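Local atomic coordinates of sterol regulatory element-binding protein cleavage-activating protein (Schizosaccharomyces pombe, PDB entry 4YHC), a protein that escorts the membrane-bound transcription factor precursor sre1 for its proteolytic processing when sterol or oxygen is low. Residues 38-52 / 73-87. The protein carries 9 engineered substitutions. Residues are numbered along the deposited sequence; the frame is centred on the assembly and turned at random.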
loop_
_atom_site.group_PDB
_atom_site.type_symbol
_atom_site.label_atom_id
_atom_site.label_comp_id
_atom_site.label_asym_id
_atom_site.label_seq_id
_atom_site.Cartn_x
_atom_site.Cartn_y
_atom_site.Cartn_z
ATOM N N VAL A 38 -5.871 2.231 -3.382
ATOM C CA VAL A 38 -6.655 1.042 -3.536
ATOM C C VAL A 38 -7.173 0.592 -2.203
ATOM O O VAL A 38 -6.538 0.783 -1.168
ATOM C CB VAL A 38 -5.814 -0.053 -4.233
ATOM C CG1 VAL A 38 -4.791 -0.598 -3.296
ATOM C CG2 VAL A 38 -6.706 -1.162 -4.724
ATOM N N SER A 39 -8.354 -0.012 -2.188
ATOM C CA SER A 39 -8.903 -0.427 -0.928
ATOM C C SER A 39 -8.135 -1.606 -0.392
ATOM O O SER A 39 -7.525 -2.408 -1.140
ATOM C CB SER A 39 -10.422 -0.773 -1.043
ATOM O OG SER A 39 -10.751 -1.718 -2.033
ATOM N N GLU A 40 -8.244 -1.756 0.912
ATOM C CA GLU A 40 -7.557 -2.842 1.630
ATOM C C GLU A 40 -7.901 -4.219 1.136
ATOM O O GLU A 40 -7.092 -5.074 1.259
ATOM C CB GLU A 40 -7.920 -2.826 3.102
ATOM C CG GLU A 40 -6.713 -3.036 3.992
ATOM C CD GLU A 40 -6.170 -1.704 4.460
ATOM O OE1 GLU A 40 -5.002 -1.400 4.110
ATOM O OE2 GLU A 40 -6.935 -0.950 5.159
ATOM N N ASN A 41 -9.114 -4.425 0.632
ATOM C CA ASN A 41 -9.547 -5.698 0.088
ATOM C C ASN A 41 -9.228 -5.788 -1.377
ATOM O O ASN A 41 -9.538 -6.766 -1.977
ATOM C CB ASN A 41 -11.066 -5.977 0.350
ATOM C CG ASN A 41 -12.000 -5.046 -0.427
ATOM O OD1 ASN A 41 -11.580 -4.014 -0.957
ATOM N ND2 ASN A 41 -13.308 -5.375 -0.444
ATOM N N TYR A 42 -8.518 -4.800 -1.924
ATOM C CA TYR A 42 -8.140 -4.766 -3.352
ATOM C C TYR A 42 -9.319 -4.750 -4.308
ATOM O O TYR A 42 -9.189 -5.065 -5.459
ATOM C CB TYR A 42 -7.122 -5.860 -3.694
ATOM C CG TYR A 42 -5.875 -5.716 -2.862
ATOM C CD1 TYR A 42 -4.952 -4.733 -3.149
ATOM C CD2 TYR A 42 -5.648 -6.521 -1.728
ATOM C CE1 TYR A 42 -3.807 -4.578 -2.382
ATOM C CE2 TYR A 42 -4.515 -6.346 -0.929
ATOM C CZ TYR A 42 -3.610 -5.386 -1.263
ATOM O OH TYR A 42 -2.498 -5.185 -0.489
ATOM N N LYS A 43 -10.482 -4.310 -3.855
ATOM C CA LYS A 43 -11.602 -4.265 -4.772
ATOM C C LYS A 43 -11.697 -2.976 -5.563
ATOM O O LYS A 43 -12.102 -2.990 -6.758
ATOM C CB LYS A 43 -12.899 -4.492 -3.995
ATOM C CG LYS A 43 -14.168 -4.347 -4.798
ATOM C CD LYS A 43 -15.285 -4.977 -3.967
ATOM C CE LYS A 43 -15.882 -3.972 -3.050
ATOM N NZ LYS A 43 -16.837 -3.231 -3.863
ATOM N N THR A 44 -11.332 -1.864 -4.928
ATOM C CA THR A 44 -11.669 -0.553 -5.454
ATOM C C THR A 44 -10.421 0.289 -5.558
ATOM O O THR A 44 -9.645 0.370 -4.614
ATOM C CB THR A 44 -12.707 0.164 -4.570
ATOM O OG1 THR A 44 -13.907 -0.604 -4.449
ATOM C CG2 THR A 44 -13.144 1.539 -5.178
ATOM N N PHE A 45 -10.262 0.911 -6.719
ATOM C CA PHE A 45 -9.105 1.741 -7.068
ATOM C C PHE A 45 -9.597 3.162 -7.254
ATOM O O PHE A 45 -10.685 3.366 -7.819
ATOM C CB PHE A 45 -8.547 1.244 -8.414
ATOM C CG PHE A 45 -7.303 1.980 -8.888
ATOM C CD1 PHE A 45 -6.060 1.615 -8.429
ATOM C CD2 PHE A 45 -7.405 2.992 -9.790
ATOM C CE1 PHE A 45 -4.906 2.245 -8.899
ATOM C CE2 PHE A 45 -6.292 3.649 -10.250
ATOM C CZ PHE A 45 -5.034 3.263 -9.830
ATOM N N ALA A 46 -8.797 4.135 -6.817
ATOM C CA ALA A 46 -9.080 5.551 -7.076
ATOM C C ALA A 46 -7.862 6.289 -7.610
ATOM O O ALA A 46 -6.733 6.062 -7.132
ATOM C CB ALA A 46 -9.517 6.210 -5.790
ATOM N N SER A 47 -8.091 7.244 -8.521
ATOM C CA SER A 47 -7.053 8.093 -9.024
ATOM C C SER A 47 -7.514 9.566 -8.917
ATOM O O SER A 47 -8.690 9.873 -9.125
ATOM C CB SER A 47 -6.686 7.750 -10.474
ATOM O OG SER A 47 -7.800 7.678 -11.335
ATOM N N VAL A 48 -6.554 10.430 -8.602
ATOM C CA VAL A 48 -6.786 11.854 -8.423
ATOM C C VAL A 48 -5.841 12.661 -9.301
ATOM O O VAL A 48 -4.638 12.433 -9.288
ATOM C CB VAL A 48 -6.573 12.280 -6.971
ATOM C CG1 VAL A 48 -6.811 13.785 -6.876
ATOM C CG2 VAL A 48 -7.543 11.542 -6.019
ATOM N N GLY A 49 -6.401 13.516 -10.131
ATOM C CA GLY A 49 -5.621 14.305 -11.118
ATOM C C GLY A 49 -5.036 15.494 -10.423
ATOM O O GLY A 49 -5.493 15.866 -9.321
ATOM N N LEU A 50 -4.072 16.129 -11.075
ATOM C CA LEU A 50 -3.568 17.418 -10.680
ATOM C C LEU A 50 -4.625 18.500 -10.560
ATOM O O LEU A 50 -4.404 19.428 -9.801
ATOM C CB LEU A 50 -2.540 17.933 -11.695
ATOM C CG LEU A 50 -1.209 17.207 -11.849
ATOM C CD1 LEU A 50 -0.423 17.734 -13.042
ATOM C CD2 LEU A 50 -0.388 17.297 -10.587
ATOM N N ASP A 51 -5.691 18.406 -11.346
ATOM C CA ASP A 51 -6.885 19.283 -11.274
ATOM C C ASP A 51 -7.990 18.899 -10.244
ATOM O O ASP A 51 -9.120 19.387 -10.340
ATOM C CB ASP A 51 -7.533 19.340 -12.658
ATOM C CG ASP A 51 -7.973 17.973 -13.184
ATOM O OD1 ASP A 51 -7.687 16.908 -12.554
ATOM O OD2 ASP A 51 -8.624 17.941 -14.257
ATOM N N ARG A 52 -7.660 17.988 -9.312
ATOM C CA ARG A 52 -8.602 17.409 -8.314
ATOM C C ARG A 52 -9.636 16.403 -8.873
ATOM O O ARG A 52 -10.438 15.883 -8.119
ATOM C CB ARG A 52 -9.247 18.506 -7.437
ATOM C CG ARG A 52 -8.180 19.305 -6.723
ATOM C CD ARG A 52 -8.662 20.593 -6.039
ATOM N NE ARG A 52 -9.349 21.407 -7.004
ATOM C CZ ARG A 52 -8.799 22.357 -7.739
ATOM N NH1 ARG A 52 -7.541 22.730 -7.537
ATOM N NH2 ARG A 52 -9.559 22.987 -8.637
ATOM N N MET A 73 -15.798 19.053 -8.086
ATOM C CA MET A 73 -14.963 18.769 -6.914
ATOM C C MET A 73 -14.717 20.049 -6.140
ATOM O O MET A 73 -14.701 21.091 -6.732
ATOM C CB MET A 73 -13.582 18.229 -7.307
ATOM C CG MET A 73 -13.613 16.762 -7.729
ATOM S SD MET A 73 -13.841 15.615 -6.332
ATOM C CE MET A 73 -12.290 15.606 -5.509
ATOM N N PRO A 74 -14.437 19.949 -4.834
ATOM C CA PRO A 74 -13.972 21.131 -4.105
ATOM C C PRO A 74 -12.701 21.712 -4.700
ATOM O O PRO A 74 -11.983 21.033 -5.384
ATOM C CB PRO A 74 -13.754 20.629 -2.654
ATOM C CG PRO A 74 -13.757 19.119 -2.749
ATOM C CD PRO A 74 -14.572 18.759 -3.972
ATOM N N ARG A 75 -12.431 22.981 -4.438
ATOM C CA ARG A 75 -11.312 23.642 -5.076
ATOM C C ARG A 75 -10.027 23.316 -4.353
ATOM O O ARG A 75 -8.955 23.623 -4.851
ATOM C CB ARG A 75 -11.544 25.161 -5.221
ATOM C CG ARG A 75 -11.287 25.994 -3.984
ATOM C CD ARG A 75 -11.029 27.470 -4.305
ATOM N NE ARG A 75 -9.833 27.970 -3.615
ATOM C CZ ARG A 75 -8.581 27.761 -4.028
ATOM N NH1 ARG A 75 -8.322 27.075 -5.148
ATOM N NH2 ARG A 75 -7.574 28.246 -3.318
ATOM N N THR A 76 -10.143 22.668 -3.192
ATOM C CA THR A 76 -8.999 22.152 -2.468
ATOM C C THR A 76 -9.219 20.680 -2.173
ATOM O O THR A 76 -10.358 20.233 -1.901
ATOM C CB THR A 76 -8.753 22.872 -1.131
ATOM O OG1 THR A 76 -9.925 22.787 -0.295
ATOM C CG2 THR A 76 -8.370 24.324 -1.360
ATOM N N LEU A 77 -8.130 19.914 -2.156
ATOM C CA LEU A 77 -8.254 18.478 -1.824
ATOM C C LEU A 77 -6.988 18.139 -1.110
ATOM O O LEU A 77 -5.928 18.124 -1.726
ATOM C CB LEU A 77 -8.375 17.663 -3.093
ATOM C CG LEU A 77 -9.200 16.377 -3.266
ATOM C CD1 LEU A 77 -8.437 15.336 -4.078
ATOM C CD2 LEU A 77 -9.781 15.772 -2.020
ATOM N N LYS A 78 -7.086 17.915 0.201
ATOM C CA LYS A 78 -5.938 17.596 0.977
ATOM C C LYS A 78 -5.750 16.068 1.155
ATOM O O LYS A 78 -4.658 15.650 1.458
ATOM C CB LYS A 78 -6.102 18.177 2.385
ATOM C CG LYS A 78 -6.021 19.683 2.597
ATOM C CD LYS A 78 -5.781 19.945 4.103
ATOM C CE LYS A 78 -4.905 21.144 4.416
ATOM N NZ LYS A 78 -4.203 20.966 5.723
ATOM N N ALA A 79 -6.815 15.263 1.115
ATOM C CA ALA A 79 -6.626 13.800 1.328
ATOM C C ALA A 79 -7.808 13.038 0.797
ATOM O O ALA A 79 -8.905 13.580 0.655
ATOM C CB ALA A 79 -6.495 13.469 2.805
ATOM N N ILE A 80 -7.520 11.785 0.465
ATOM C CA ILE A 80 -8.511 10.815 0.071
ATOM C C ILE A 80 -8.266 9.514 0.778
ATOM O O ILE A 80 -7.134 9.202 1.080
ATOM C CB ILE A 80 -8.489 10.572 -1.451
ATOM C CG1 ILE A 80 -9.559 9.541 -1.805
ATOM C CG2 ILE A 80 -7.119 10.059 -1.938
ATOM C CD1 ILE A 80 -9.628 9.256 -3.287
ATOM N N ALA A 81 -9.318 8.758 1.060
ATOM C CA ALA A 81 -9.129 7.440 1.621
ATOM C C ALA A 81 -10.351 6.600 1.397
ATOM O O ALA A 81 -11.459 7.129 1.176
ATOM C CB ALA A 81 -8.758 7.523 3.063
ATOM N N LEU A 82 -10.137 5.293 1.298
ATOM C CA LEU A 82 -11.216 4.346 1.093
ATOM C C LEU A 82 -11.398 3.526 2.285
ATOM O O LEU A 82 -10.407 3.218 2.975
ATOM C CB LEU A 82 -10.862 3.384 -0.038
ATOM C CG LEU A 82 -10.852 3.907 -1.469
ATOM C CD1 LEU A 82 -9.454 4.291 -1.844
ATOM C CD2 LEU A 82 -11.256 2.788 -2.398
ATOM N N ASP A 83 -12.629 3.089 2.533
ATOM C CA ASP A 83 -12.804 2.150 3.615
ATOM C C ASP A 83 -12.180 0.787 3.175
ATOM O O ASP A 83 -11.959 0.547 1.971
ATOM C CB ASP A 83 -14.280 2.019 4.011
ATOM C CG ASP A 83 -15.054 1.035 3.149
ATOM O OD1 ASP A 83 -15.368 1.349 1.988
ATOM O OD2 ASP A 83 -15.330 -0.060 3.654
ATOM N N PRO A 84 -11.914 -0.088 4.137
ATOM C CA PRO A 84 -11.236 -1.316 3.801
ATOM C C PRO A 84 -11.973 -2.239 2.875
ATOM O O PRO A 84 -11.333 -2.991 2.198
ATOM C CB PRO A 84 -10.981 -1.994 5.179
ATOM C CG PRO A 84 -11.269 -0.983 6.210
ATOM C CD PRO A 84 -12.174 0.025 5.586
ATOM N N GLN A 85 -13.291 -2.086 2.727
ATOM C CA GLN A 85 -14.075 -2.914 1.799
ATOM C C GLN A 85 -14.281 -2.280 0.461
ATOM O O GLN A 85 -14.789 -2.928 -0.472
ATOM C CB GLN A 85 -15.441 -3.297 2.435
ATOM C CG GLN A 85 -15.335 -4.338 3.545
ATOM C CD GLN A 85 -14.562 -5.574 3.092
ATOM O OE1 GLN A 85 -14.985 -6.292 2.173
ATOM N NE2 GLN A 85 -13.388 -5.807 3.705
ATOM N N GLY A 86 -13.847 -1.040 0.301
ATOM C CA GLY A 86 -13.983 -0.398 -0.998
ATOM C C GLY A 86 -15.359 0.081 -1.410
ATOM O O GLY A 86 -15.657 0.181 -2.611
ATOM N N ASN A 87 -16.214 0.335 -0.426
ATOM C CA ASN A 87 -17.585 0.794 -0.689
ATOM C C ASN A 87 -17.800 2.267 -0.472
ATOM O O ASN A 87 -18.762 2.837 -1.020
ATOM C CB ASN A 87 -18.589 0.033 0.182
ATOM C CG ASN A 87 -18.562 -1.439 -0.102
ATOM O OD1 ASN A 87 -18.546 -1.840 -1.241
ATOM N ND2 ASN A 87 -18.432 -2.230 0.919
HETATM O O HOH W 1 -9.009 0.697 2.460
HETATM O O HOH W 2 -12.442 21.906 -8.166
#
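Strand 44-49 faces strand 79-82 at an axis distance of 8.8 Å, the two running antiparallel at 171° in separate sheets, with apolar side chains filling the space between. T44, A46 and V48 point at L77, I80 and L82. V48 has CG1 anti to its own backbone nitrogen (chi1 179°), which sends that methyl tip to tip onto L77 CD1 at 3.6 Å, while CG2 turns to I80 CD1. The same I80 methyl touches A46 CB, and L82 CD2 sits against T44 CG2. The segments fall in the predicted first and second WD repeats, neighbouring blades of the WD40 domain's propeller, packed face to face: strand 44-49 is second in its four-stranded sheet, strand 79-82 the outermost first strand of the next, and I80 and L82 also touch L54 and A37 of the first blade. At one end the turns S39-Y42 and D83-G86 lock together. T44 OG1 donates to G86 O at 2.7 Å, in the carbonyl plane and on a lone pair. OD1 of N41 accepts K43 N from above the carbonyl plane, making an Asx turn, and also takes S39 OG nearly head-on, leaving ND2 to bond Q85 O at 2.9 Å and, weakly, Q85 OE1, with the two amide planes 69° apart. A leucine here would probably leave K43 N and Q85 O without these partners and weaken the hold between the two turns. Beside it K43 bends so that CE packs on Q85 O, while NZ forms a salt bridge with E103. At the far end R52 slides past L77, and NE makes a weak bond to P74 O (3.1 Å); R75 O lies over one guanidinium face, and a water bridges NH2 to M73 O.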